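PDB 1UKF: avirulence protein AVRPPH3 from Pseudomonas syringae pv. phaseolicola, which acts inside infected plant cells as a papain-like cysteine protease that matures by autocleavage, interacts with PBS1 and probably impairs plant defence. Local coordinates for residues S6-R10 with D33-R37; S22-L26 with A133-S137; S102-G106 with I164-D169; R118-L124 with C180-V186. All coordinates share one frame; numbering follows the deposited sequence.

Contact 1 (S6-R10 with D33-R37); sequences SVASR and DAESR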
loop_
_atom_site.group_PDB
_atom_site.type_symbol
_atom_site.label_atom_id
_atom_site.label_comp_id
_atom_site.label_asym_id
_atom_site.label_seq_id
_atom_site.Cartn_x
_atom_site.Cartn_y
_atom_site.Cartn_z
ATOM N N SER A 6 -1.507 -15.190 3.323
ATOM C CA SER A 6 -2.226 -14.986 2.072
ATOM C C SER A 6 -3.685 -15.423 2.126
ATOM O O SER A 6 -3.992 -16.532 2.570
ATOM C CB SER A 6 -1.529 -15.739 0.936
ATOM O OG SER A 6 -2.268 -15.618 -0.265
ATOM N N VAL A 7 -4.587 -14.556 1.678
ATOM C CA VAL A 7 -6.003 -14.903 1.639
ATOM C C VAL A 7 -6.519 -14.898 0.200
ATOM O O VAL A 7 -7.522 -15.540 -0.112
ATOM C CB VAL A 7 -6.872 -13.959 2.513
ATOM C CG1 VAL A 7 -6.596 -14.221 3.980
ATOM C CG2 VAL A 7 -6.604 -12.505 2.171
ATOM N N ALA A 8 -5.831 -14.173 -0.676
ATOM C CA ALA A 8 -6.202 -14.114 -2.087
ATOM C C ALA A 8 -4.990 -13.692 -2.908
ATOM O O ALA A 8 -4.715 -12.501 -3.071
ATOM C CB ALA A 8 -7.355 -13.137 -2.299
ATOM N N SER A 9 -4.264 -14.680 -3.415
ATOM C CA SER A 9 -3.075 -14.438 -4.219
ATOM C C SER A 9 -3.466 -13.976 -5.618
ATOM O O SER A 9 -4.313 -14.592 -6.273
ATOM C CB SER A 9 -2.244 -15.717 -4.309
ATOM O OG SER A 9 -1.093 -15.517 -5.107
ATOM N N ARG A 10 -2.853 -12.891 -6.078
ATOM C CA ARG A 10 -3.145 -12.365 -7.404
ATOM C C ARG A 10 -2.184 -11.240 -7.759
ATOM O O ARG A 10 -2.122 -10.225 -7.065
ATOM C CB ARG A 10 -4.579 -11.828 -7.464
ATOM C CG ARG A 10 -5.195 -11.828 -8.869
ATOM C CD ARG A 10 -5.553 -13.253 -9.302
ATOM N NE ARG A 10 -6.502 -13.848 -8.363
ATOM C CZ ARG A 10 -7.813 -13.628 -8.383
ATOM N NH1 ARG A 10 -8.345 -12.838 -9.306
ATOM N NH2 ARG A 10 -8.590 -14.174 -7.458
ATOM N N ASP A 33 -15.396 -10.502 -0.357
ATOM C CA ASP A 33 -14.312 -11.160 0.357
ATOM C C ASP A 33 -13.013 -10.918 -0.404
ATOM O O ASP A 33 -13.017 -10.287 -1.461
ATOM C CB ASP A 33 -14.576 -12.665 0.515
ATOM C CG ASP A 33 -14.993 -13.329 -0.779
ATOM O OD1 ASP A 33 -14.361 -13.073 -1.823
ATOM O OD2 ASP A 33 -15.953 -14.128 -0.751
ATOM N N ALA A 34 -11.904 -11.408 0.133
ATOM C CA ALA A 34 -10.606 -11.206 -0.501
ATOM C C ALA A 34 -10.577 -11.653 -1.960
ATOM O O ALA A 34 -10.050 -10.944 -2.820
ATOM C CB ALA A 34 -9.523 -11.926 0.289
ATOM N N GLU A 35 -11.139 -12.826 -2.240
ATOM C CA GLU A 35 -11.159 -13.351 -3.602
ATOM C C GLU A 35 -11.923 -12.448 -4.561
ATOM O O GLU A 35 -11.452 -12.169 -5.669
ATOM C CB GLU A 35 -11.783 -14.750 -3.625
ATOM C CG GLU A 35 -11.005 -15.797 -2.852
ATOM C CD GLU A 35 -9.606 -16.001 -3.395
ATOM O OE1 GLU A 35 -9.471 -16.307 -4.598
ATOM O OE2 GLU A 35 -8.640 -15.858 -2.617
ATOM N N SER A 36 -13.101 -11.989 -4.147
ATOM C CA SER A 36 -13.890 -11.127 -5.014
ATOM C C SER A 36 -13.209 -9.775 -5.202
ATOM O O SER A 36 -13.352 -9.152 -6.252
ATOM C CB SER A 36 -15.316 -10.948 -4.467
ATOM O OG SER A 36 -15.331 -10.267 -3.228
ATOM N N ARG A 37 -12.460 -9.323 -4.198
ATOM C CA ARG A 37 -11.759 -8.047 -4.320
ATOM C C ARG A 37 -10.636 -8.179 -5.341
ATOM O O ARG A 37 -10.397 -7.266 -6.133
ATOM C CB ARG A 37 -11.206 -7.595 -2.963
ATOM C CG ARG A 37 -12.294 -7.122 -2.001
ATOM C CD ARG A 37 -11.721 -6.394 -0.795
ATOM N NE ARG A 37 -11.138 -7.283 0.207
ATOM C CZ ARG A 37 -11.843 -7.983 1.092
ATOM N NH1 ARG A 37 -13.167 -7.910 1.101
ATOM N NH2 ARG A 37 -11.221 -8.733 1.991
HETATM O O HOH W 1 -6.651 -15.827 -5.952
#
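Ala34 CB packs against two apolar groups of the 6-10 segment, Val7 CG2 at 3.5 Å and Ala8 CB at 3.6 Å, and this trio is the tightly packed part of the contact. Both alanines are buried, and with side chains this short the backbones come to 5.2 Å (Ala8 CA to Glu35 CA). The segment lies on strand 6-9, an outermost strand of the sheet of this papain-like fold, and turns a corner at Val7 and Ala8, which both face Glu152 in a classic beta bulge. A capping box starts helix 34-41: Ser36 N donates to Asp33 OD1 at 2.9 Å, and Asp33 N returns a bond to Ser36 OG. The exposed Glu35 bends at chi2 (-61°), which folds its carboxylate back over Ala8 and presses OE2 to 2.8 Å from Val7 O, probably unfavourable for two acceptors unless a proton lies between. At OE1 the fit is looser: it lies at the guanidinium edge of Arg10, but the salt bridge to NH2 is long at 3.7 Å. Water 1 accepts from Arg10 NH2 while donating to Glu35 OE1 and Ser9 O. The stronger partners of Arg10 are Asp39 and Asp42, whose carboxylates take NH1.

Contact 2 (S22-L26 with A133-S137); sequences STEWL and AIACS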
loop_
_atom_site.group_PDB
_atom_site.type_symbol
_atom_site.label_atom_id
_atom_site.label_comp_id
_atom_site.label_asym_id
_atom_site.label_seq_id
_atom_site.Cartn_x
_atom_site.Cartn_y
_atom_site.Cartn_z
ATOM N N SER A 22 -3.926 0.314 -5.401
ATOM C CA SER A 22 -3.954 0.300 -3.946
ATOM C C SER A 22 -5.055 1.210 -3.422
ATOM O O SER A 22 -5.736 0.876 -2.448
ATOM C CB SER A 22 -2.597 0.728 -3.383
ATOM O OG SER A 22 -1.621 -0.257 -3.660
ATOM N N THR A 23 -5.237 2.360 -4.064
ATOM C CA THR A 23 -6.278 3.281 -3.631
ATOM C C THR A 23 -7.657 2.699 -3.946
ATOM O O THR A 23 -8.582 2.828 -3.141
ATOM C CB THR A 23 -6.106 4.665 -4.285
ATOM O OG1 THR A 23 -4.822 5.194 -3.927
ATOM C CG2 THR A 23 -7.176 5.630 -3.790
ATOM N N GLU A 24 -7.798 2.044 -5.097
ATOM C CA GLU A 24 -9.075 1.424 -5.451
ATOM C C GLU A 24 -9.383 0.343 -4.411
ATOM O O GLU A 24 -10.523 0.199 -3.973
ATOM C CB GLU A 24 -9.002 0.820 -6.861
ATOM C CG GLU A 24 -10.224 -0.002 -7.299
ATOM C CD GLU A 24 -11.498 0.813 -7.457
ATOM O OE1 GLU A 24 -11.446 2.060 -7.413
ATOM O OE2 GLU A 24 -12.568 0.192 -7.641
ATOM N N TRP A 25 -8.364 -0.408 -3.999
ATOM C CA TRP A 25 -8.572 -1.445 -2.991
ATOM C C TRP A 25 -9.043 -0.796 -1.688
ATOM O O TRP A 25 -9.945 -1.309 -1.028
ATOM C CB TRP A 25 -7.279 -2.226 -2.735
ATOM C CG TRP A 25 -7.442 -3.320 -1.714
ATOM C CD1 TRP A 25 -7.882 -4.596 -1.935
ATOM C CD2 TRP A 25 -7.187 -3.222 -0.309
ATOM N NE1 TRP A 25 -7.914 -5.298 -0.754
ATOM C CE2 TRP A 25 -7.492 -4.479 0.262
ATOM C CE3 TRP A 25 -6.729 -2.194 0.526
ATOM C CZ2 TRP A 25 -7.350 -4.737 1.629
ATOM C CZ3 TRP A 25 -6.587 -2.449 1.884
ATOM C CH2 TRP A 25 -6.896 -3.711 2.423
ATOM N N LEU A 26 -8.438 0.330 -1.312
ATOM C CA LEU A 26 -8.835 1.014 -0.087
ATOM C C LEU A 26 -10.308 1.397 -0.132
ATOM O O LEU A 26 -11.024 1.250 0.862
ATOM C CB LEU A 26 -7.989 2.273 0.134
ATOM C CG LEU A 26 -6.583 2.075 0.709
ATOM C CD1 LEU A 26 -5.838 3.404 0.734
ATOM C CD2 LEU A 26 -6.681 1.498 2.117
ATOM N N ALA A 133 3.710 1.121 -4.286
ATOM C CA ALA A 133 2.622 1.391 -3.366
ATOM C C ALA A 133 1.790 0.169 -3.017
ATOM O O ALA A 133 1.512 -0.674 -3.871
ATOM C CB ALA A 133 1.728 2.467 -3.954
ATOM N N ILE A 134 1.413 0.081 -1.746
ATOM C CA ILE A 134 0.562 -0.987 -1.244
ATOM C C ILE A 134 -0.438 -0.306 -0.314
ATOM O O ILE A 134 -0.345 0.898 -0.064
ATOM C CB ILE A 134 1.367 -2.073 -0.476
ATOM C CG1 ILE A 134 2.051 -1.481 0.760
ATOM C CG2 ILE A 134 2.389 -2.704 -1.413
ATOM C CD1 ILE A 134 2.793 -2.504 1.605
ATOM N N ALA A 135 -1.407 -1.055 0.195
ATOM C CA ALA A 135 -2.400 -0.462 1.080
ATOM C C ALA A 135 -2.803 -1.425 2.177
ATOM O O ALA A 135 -2.590 -2.631 2.080
ATOM C CB ALA A 135 -3.636 -0.038 0.278
ATOM N N CYS A 136 -3.385 -0.888 3.236
ATOM C CA CYS A 136 -3.839 -1.730 4.327
ATOM C C CYS A 136 -4.989 -1.070 5.066
ATOM O O CYS A 136 -5.157 0.151 5.031
ATOM C CB CYS A 136 -2.688 -2.066 5.290
ATOM S SG CYS A 136 -1.869 -0.662 6.074
ATOM N N SER A 137 -5.799 -1.902 5.710
ATOM C CA SER A 137 -6.953 -1.441 6.460
ATOM C C SER A 137 -7.134 -2.365 7.645
ATOM O O SER A 137 -7.084 -3.588 7.505
ATOM C CB SER A 137 -8.199 -1.474 5.579
ATOM O OG SER A 137 -9.353 -1.100 6.312
#
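Leu26 and Trp25 close over the methyl of Ala135, where helix 18-27 packs on strand 130-139 in the arrangement of papain-like proteases: the helix that starts at the catalytic Cys18 lies against the sheet strand that carries the catalytic His132. The short axes run nearly parallel, 13° apart and 7.6 Å at closest approach. Apolar contacts dominate. Ala135 CB touches Leu26 CG at 3.7 Å and Trp25 CE3 at 3.8 Å, and the carbonyl Ser22 O also lies against it. Trp25 has CG anti to the backbone N (chi1 -179°), which carries the six-membered ring along the strand; CZ3 reaches Cys136 CA, and the edge of the ring meets the backbone at Ser137 N, 3.9 Å from CH2. Phe146 stacks on this indole, and Trp25 NE1 donates to Glu152 OE1. No hydrogen bond joins the two segments. Strand 130-139 spends its backbone bonds on its neighbours, Ile134 with Leu122 and Ala135 with Phe146. Ser22 OG bonds to Cys18 O, one turn back, and still packs on the strand, lying 3.3 Å from Ile134 CA.

Contact 3 (S102-G106 with I164-D169); sequences SAQLG and IKGLID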
loop_
_atom_site.group_PDB
_atom_site.type_symbol
_atom_site.label_atom_id
_atom_site.label_comp_id
_atom_site.label_asym_id
_atom_site.label_seq_id
_atom_site.Cartn_x
_atom_site.Cartn_y
_atom_site.Cartn_z
ATOM N N SER A 102 14.596 -6.585 9.778
ATOM C CA SER A 102 13.282 -6.442 9.169
ATOM C C SER A 102 12.180 -6.594 10.215
ATOM O O SER A 102 11.048 -6.153 10.011
ATOM C CB SER A 102 13.103 -7.476 8.051
ATOM O OG SER A 102 13.249 -8.799 8.534
ATOM N N ALA A 103 12.515 -7.217 11.340
ATOM C CA ALA A 103 11.545 -7.399 12.412
ATOM C C ALA A 103 11.257 -6.043 13.042
ATOM O O ALA A 103 10.112 -5.730 13.361
ATOM C CB ALA A 103 12.088 -8.361 13.461
ATOM N N GLN A 104 12.303 -5.237 13.214
ATOM C CA GLN A 104 12.154 -3.910 13.799
ATOM C C GLN A 104 11.304 -3.029 12.894
ATOM O O GLN A 104 10.389 -2.346 13.358
ATOM C CB GLN A 104 13.523 -3.256 14.007
ATOM C CG GLN A 104 13.451 -1.888 14.673
ATOM C CD GLN A 104 14.809 -1.225 14.807
ATOM O OE1 GLN A 104 15.731 -1.783 15.400
ATOM N NE2 GLN A 104 14.935 -0.022 14.257
ATOM N N LEU A 105 11.610 -3.041 11.600
ATOM C CA LEU A 105 10.861 -2.248 10.633
ATOM C C LEU A 105 9.402 -2.689 10.643
ATOM O O LEU A 105 8.493 -1.862 10.721
ATOM C CB LEU A 105 11.454 -2.421 9.232
ATOM C CG LEU A 105 10.711 -1.757 8.068
ATOM C CD1 LEU A 105 10.534 -0.275 8.343
ATOM C CD2 LEU A 105 11.489 -1.975 6.779
ATOM N N GLY A 106 9.191 -4.000 10.570
ATOM C CA GLY A 106 7.842 -4.535 10.582
ATOM C C GLY A 106 7.091 -4.159 11.843
ATOM O O GLY A 106 5.899 -3.863 11.797
ATOM N N ILE A 164 4.134 -7.922 7.993
ATOM C CA ILE A 164 4.900 -6.847 7.382
ATOM C C ILE A 164 6.368 -7.240 7.207
ATOM O O ILE A 164 6.966 -6.956 6.170
ATOM C CB ILE A 164 4.781 -5.552 8.205
ATOM C CG1 ILE A 164 3.307 -5.142 8.277
ATOM C CG2 ILE A 164 5.614 -4.442 7.565
ATOM C CD1 ILE A 164 3.037 -3.946 9.158
ATOM N N LYS A 165 6.953 -7.893 8.209
ATOM C CA LYS A 165 8.343 -8.322 8.092
ATOM C C LYS A 165 8.461 -9.264 6.896
ATOM O O LYS A 165 9.415 -9.187 6.123
ATOM C CB LYS A 165 8.802 -9.043 9.364
ATOM C CG LYS A 165 10.246 -9.533 9.301
ATOM C CD LYS A 165 10.645 -10.259 10.579
ATOM C CE LYS A 165 12.132 -10.595 10.589
ATOM N NZ LYS A 165 12.524 -11.486 9.460
ATOM N N GLY A 166 7.483 -10.154 6.752
ATOM C CA GLY A 166 7.494 -11.091 5.644
ATOM C C GLY A 166 7.495 -10.393 4.295
ATOM O O GLY A 166 8.182 -10.820 3.366
ATOM N N LEU A 167 6.727 -9.314 4.182
ATOM C CA LEU A 167 6.655 -8.566 2.936
ATOM C C LEU A 167 8.002 -7.909 2.644
ATOM O O LEU A 167 8.485 -7.940 1.514
ATOM C CB LEU A 167 5.559 -7.503 3.021
ATOM C CG LEU A 167 5.168 -6.881 1.681
ATOM C CD1 LEU A 167 4.596 -7.960 0.770
ATOM C CD2 LEU A 167 4.140 -5.780 1.896
ATOM N N ILE A 168 8.607 -7.313 3.665
ATOM C CA ILE A 168 9.902 -6.673 3.497
ATOM C C ILE A 168 10.947 -7.702 3.070
ATOM O O ILE A 168 11.725 -7.459 2.147
ATOM C CB ILE A 168 10.375 -6.000 4.804
ATOM C CG1 ILE A 168 9.404 -4.884 5.194
ATOM C CG2 ILE A 168 11.787 -5.439 4.627
ATOM C CD1 ILE A 168 9.290 -3.773 4.168
ATOM N N ASP A 169 10.962 -8.852 3.737
ATOM C CA ASP A 169 11.925 -9.896 3.403
ATOM C C ASP A 169 11.707 -10.403 1.985
ATOM O O ASP A 169 12.660 -10.755 1.289
ATOM C CB ASP A 169 11.829 -11.066 4.385
ATOM C CG ASP A 169 12.250 -10.688 5.789
ATOM O OD1 ASP A 169 13.081 -9.768 5.940
ATOM O OD2 ASP A 169 11.757 -11.324 6.742
#
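Ser102 OG has two partners: it donates to Asp169 OD1 at 2.8 Å and accepts a weak hydrogen bond from Lys165 NZ at 2.9 Å. The ring of bonds closes within the other helix, where Lys165 NZ forms a salt bridge with Asp169 OD2, also 2.8 Å long. Each carboxylate oxygen uses its syn lone pair, so serine and ammonium approach the same end of Asp169. Lys165 runs extended to CE and then bends at chi4 (-61°), turning NZ back to serine and aspartate, while CE and CD lie along the methyl of Ala103. Behind these polar groups the axes of 102-106 and 164-169 cross at 127°, 8.2 Å apart. Gly106 probably allows this approach: its bare CA takes Ile164 CG2 at 3.8 Å and lies 4.6 Å from Lys165 CA. On the buried side Leu105 CD2 meets Ile168 CD1 at 3.9 Å, the two side chains crossing at about a right angle. Both helices pack on the sheet, 102-113 through Val113 against His120 and Leu122, 160-173 through Leu167 on Leu145 and Asp147. The paired charges lie at the partly exposed edge, where Asp169 probably stabilises the lysine's charge and orients the serine hydroxyl.

Contact 4 (R118-L124 with C180-V186); sequences RKHLLSL and CVNEFRV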
loop_
_atom_site.group_PDB
_atom_site.type_symbol
_atom_site.label_atom_id
_atom_site.label_comp_id
_atom_site.label_asym_id
_atom_site.label_seq_id
_atom_site.Cartn_x
_atom_site.Cartn_y
_atom_site.Cartn_z
ATOM N N ARG A 118 -7.886 2.182 11.340
ATOM C CA ARG A 118 -6.923 2.877 10.490
ATOM C C ARG A 118 -6.769 2.309 9.090
ATOM O O ARG A 118 -6.811 1.095 8.877
ATOM C CB ARG A 118 -5.548 2.919 11.160
ATOM C CG ARG A 118 -5.511 3.703 12.463
ATOM C CD ARG A 118 -4.081 3.956 12.921
ATOM N NE ARG A 118 -4.037 4.663 14.199
ATOM C CZ ARG A 118 -2.920 5.036 14.814
ATOM N NH1 ARG A 118 -1.739 4.776 14.273
ATOM N NH2 ARG A 118 -2.983 5.670 15.979
ATOM N N LYS A 119 -6.595 3.217 8.137
ATOM C CA LYS A 119 -6.392 2.866 6.738
ATOM C C LYS A 119 -5.142 3.591 6.274
ATOM O O LYS A 119 -4.901 4.731 6.672
ATOM C CB LYS A 119 -7.582 3.305 5.883
ATOM C CG LYS A 119 -8.812 2.436 6.049
ATOM C CD LYS A 119 -9.847 2.739 4.980
ATOM C CE LYS A 119 -11.044 1.803 5.084
ATOM N NZ LYS A 119 -11.808 2.026 6.337
ATOM N N HIS A 120 -4.344 2.933 5.442
ATOM C CA HIS A 120 -3.119 3.550 4.946
ATOM C C HIS A 120 -2.785 3.187 3.522
ATOM O O HIS A 120 -3.082 2.088 3.052
ATOM C CB HIS A 120 -1.886 3.109 5.749
ATOM C CG HIS A 120 -1.852 3.591 7.161
ATOM N ND1 HIS A 120 -1.083 4.658 7.573
ATOM C CD2 HIS A 120 -2.463 3.117 8.271
ATOM C CE1 HIS A 120 -1.221 4.817 8.878
ATOM N NE2 HIS A 120 -2.054 3.895 9.324
ATOM N N LEU A 121 -2.154 4.136 2.848
ATOM C CA LEU A 121 -1.590 3.900 1.532
ATOM C C LEU A 121 -0.131 3.897 1.994
ATOM O O LEU A 121 0.277 4.778 2.758
ATOM C CB LEU A 121 -1.820 5.069 0.569
ATOM C CG LEU A 121 -1.073 4.919 -0.765
ATOM C CD1 LEU A 121 -1.624 3.740 -1.556
ATOM C CD2 LEU A 121 -1.217 6.204 -1.564
ATOM N N LEU A 122 0.645 2.901 1.588
ATOM C CA LEU A 122 2.042 2.832 1.994
ATOM C C LEU A 122 2.926 2.801 0.764
ATOM O O LEU A 122 2.563 2.219 -0.255
ATOM C CB LEU A 122 2.310 1.570 2.819
ATOM C CG LEU A 122 1.476 1.309 4.075
ATOM C CD1 LEU A 122 1.832 -0.052 4.644
ATOM C CD2 LEU A 122 1.722 2.399 5.105
ATOM N N SER A 123 4.085 3.433 0.849
ATOM C CA SER A 123 5.004 3.418 -0.274
ATOM C C SER A 123 6.311 2.770 0.158
ATOM O O SER A 123 6.861 3.099 1.209
ATOM C CB SER A 123 5.248 4.841 -0.796
ATOM O OG SER A 123 5.666 5.713 0.236
ATOM N N LEU A 124 6.777 1.812 -0.636
ATOM C CA LEU A 124 8.031 1.122 -0.362
ATOM C C LEU A 124 9.081 1.780 -1.236
ATOM O O LEU A 124 8.928 1.840 -2.456
ATOM C CB LEU A 124 7.926 -0.365 -0.710
ATOM C CG LEU A 124 6.808 -1.163 -0.039
ATOM C CD1 LEU A 124 6.894 -2.620 -0.466
ATOM C CD2 LEU A 124 6.926 -1.047 1.469
ATOM N N CYS A 180 13.173 2.376 3.034
ATOM C CA CYS A 180 12.232 2.959 3.979
ATOM C C CYS A 180 10.803 2.743 3.512
ATOM O O CYS A 180 10.555 2.353 2.371
ATOM C CB CYS A 180 12.494 4.460 4.156
ATOM S SG CYS A 180 12.116 5.497 2.723
ATOM N N VAL A 181 9.867 2.988 4.420
ATOM C CA VAL A 181 8.452 2.846 4.131
ATOM C C VAL A 181 7.780 4.154 4.508
ATOM O O VAL A 181 7.949 4.641 5.626
ATOM C CB VAL A 181 7.815 1.718 4.971
ATOM C CG1 VAL A 181 6.312 1.670 4.727
ATOM C CG2 VAL A 181 8.450 0.382 4.624
ATOM N N ASN A 182 7.040 4.737 3.572
ATOM C CA ASN A 182 6.322 5.972 3.858
ATOM C C ASN A 182 4.879 5.600 4.162
ATOM O O ASN A 182 4.272 4.798 3.451
ATOM C CB ASN A 182 6.346 6.928 2.666
ATOM C CG ASN A 182 7.743 7.276 2.228
ATOM O OD1 ASN A 182 8.541 7.804 3.003
ATOM N ND2 ASN A 182 8.052 6.986 0.974
ATOM N N GLU A 183 4.333 6.184 5.218
ATOM C CA GLU A 183 2.966 5.898 5.618
ATOM C C GLU A 183 2.055 7.084 5.369
ATOM O O GLU A 183 2.368 8.208 5.762
ATOM C CB GLU A 183 2.906 5.556 7.108
ATOM C CG GLU A 183 3.876 4.487 7.565
ATOM C CD GLU A 183 3.900 4.354 9.075
ATOM O OE1 GLU A 183 3.240 5.166 9.756
ATOM O OE2 GLU A 183 4.579 3.442 9.584
ATOM N N PHE A 184 0.931 6.828 4.711
ATOM C CA PHE A 184 -0.064 7.857 4.455
ATOM C C PHE A 184 -1.327 7.392 5.165
ATOM O O PHE A 184 -2.061 6.540 4.658
ATOM C CB PHE A 184 -0.313 8.020 2.955
ATOM C CG PHE A 184 0.903 8.455 2.191
ATOM C CD1 PHE A 184 1.773 7.517 1.642
ATOM C CD2 PHE A 184 1.210 9.807 2.062
ATOM C CE1 PHE A 184 2.932 7.921 0.976
ATOM C CE2 PHE A 184 2.365 10.218 1.401
ATOM C CZ PHE A 184 3.226 9.274 0.858
ATOM N N ARG A 185 -1.555 7.935 6.357
ATOM C CA ARG A 185 -2.716 7.584 7.165
ATOM C C ARG A 185 -3.919 8.360 6.654
ATOM O O ARG A 185 -3.916 9.591 6.647
ATOM C CB ARG A 185 -2.446 7.923 8.629
ATOM C CG ARG A 185 -3.544 7.501 9.582
ATOM C CD ARG A 185 -3.130 7.805 11.007
ATOM N NE ARG A 185 -4.240 7.683 11.946
ATOM C CZ ARG A 185 -4.137 7.922 13.250
ATOM N NH1 ARG A 185 -2.974 8.293 13.766
ATOM N NH2 ARG A 185 -5.198 7.797 14.035
ATOM N N VAL A 186 -4.949 7.634 6.233
ATOM C CA VAL A 186 -6.137 8.265 5.676
ATOM C C VAL A 186 -7.436 7.850 6.358
ATOM O O VAL A 186 -7.504 6.820 7.027
ATOM C CB VAL A 186 -6.251 7.946 4.165
ATOM C CG1 VAL A 186 -4.948 8.307 3.464
ATOM C CG2 VAL A 186 -6.572 6.470 3.960
HETATM O O HOH W 2 -6.566 5.911 9.420
#
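Strands 119-126 and 178-187 run antiparallel as neighbours in the central sheet; the axes of 119-124 and 180-186 approach to 4.7 Å, with Leu121-Phe184 and Ser123-Asn182 as hydrogen-bonded pairs. Phe184 N meets Leu121 O at 2.9 Å, and Leu121 N returns a bond to Phe184 O; Ser123 and Asn182 exchange a like pair. Leu122-Glu183 lies between them and His120-Arg185 beyond Leu121-Phe184; both are non-hydrogen-bonded, and CA-H...O contacts such as Leu122 CA to Asn182 O (3.3 Å) add to the ladder. The side chains of Leu121, Phe184 and Val186 point to the face covered by helix 73-84. There Leu121 O sits at the edge of the Phe184 ring, in its plane, and Phe75 meets the same ring edge-to-face. The opposite face carries His120, Leu122, Leu124, Val181, Glu183 and Arg185, and helix 102-113 packs on part of it. Leu124 CD2 and Val181 CG2 lie 3.8 Å apart, side by side. His120 tips over the second strand, bringing CE1 to 3.3 Å from Arg185 CB. Beyond it, Arg185 reaches out fully extended from a CG anti to its N (chi1 -175°), and its guanidinium lies flat on that of Arg118, centres 3.5 Å apart and planes at 22°. Arg118 NH1 donates to Asp112 O, near the end of helix 102-113. Two like charges thus share one stack; flat contact leaves the N-H groups pointing outward in their planes, and the carbonyl taken by Arg118 probably offsets part of the repulsion.

Overall arrangement
Contact 4 lies within the sheet of the papain-like fold; contacts 1 to 3 pack around or upon it. The catalytic Cys18 begins helix 18-27, while His132 and Asp147 are on strands 130-139 and 142-147. Contacts 2 and 4 are closest, with centres 9 Å apart, and share neighbouring strands: Cys136 O lies 2.9 Å from His120 N. Contact 3 reaches contact 2 where Leu167 CD2 packs 3.6 Å from Ile134 CD1, and meets contact 4 through Ile168 and Val181. Contact 1 lies at the far sheet edge, 21 Å between centres from contacts 3 and 4, yet Arg37 NE comes to 3.9 Å from Trp25 NE1 of contact 2. Side chains of Ile134 and Leu124 approach that of His132 to about 4 Å, so contacts 2 and 4 border the active site directly.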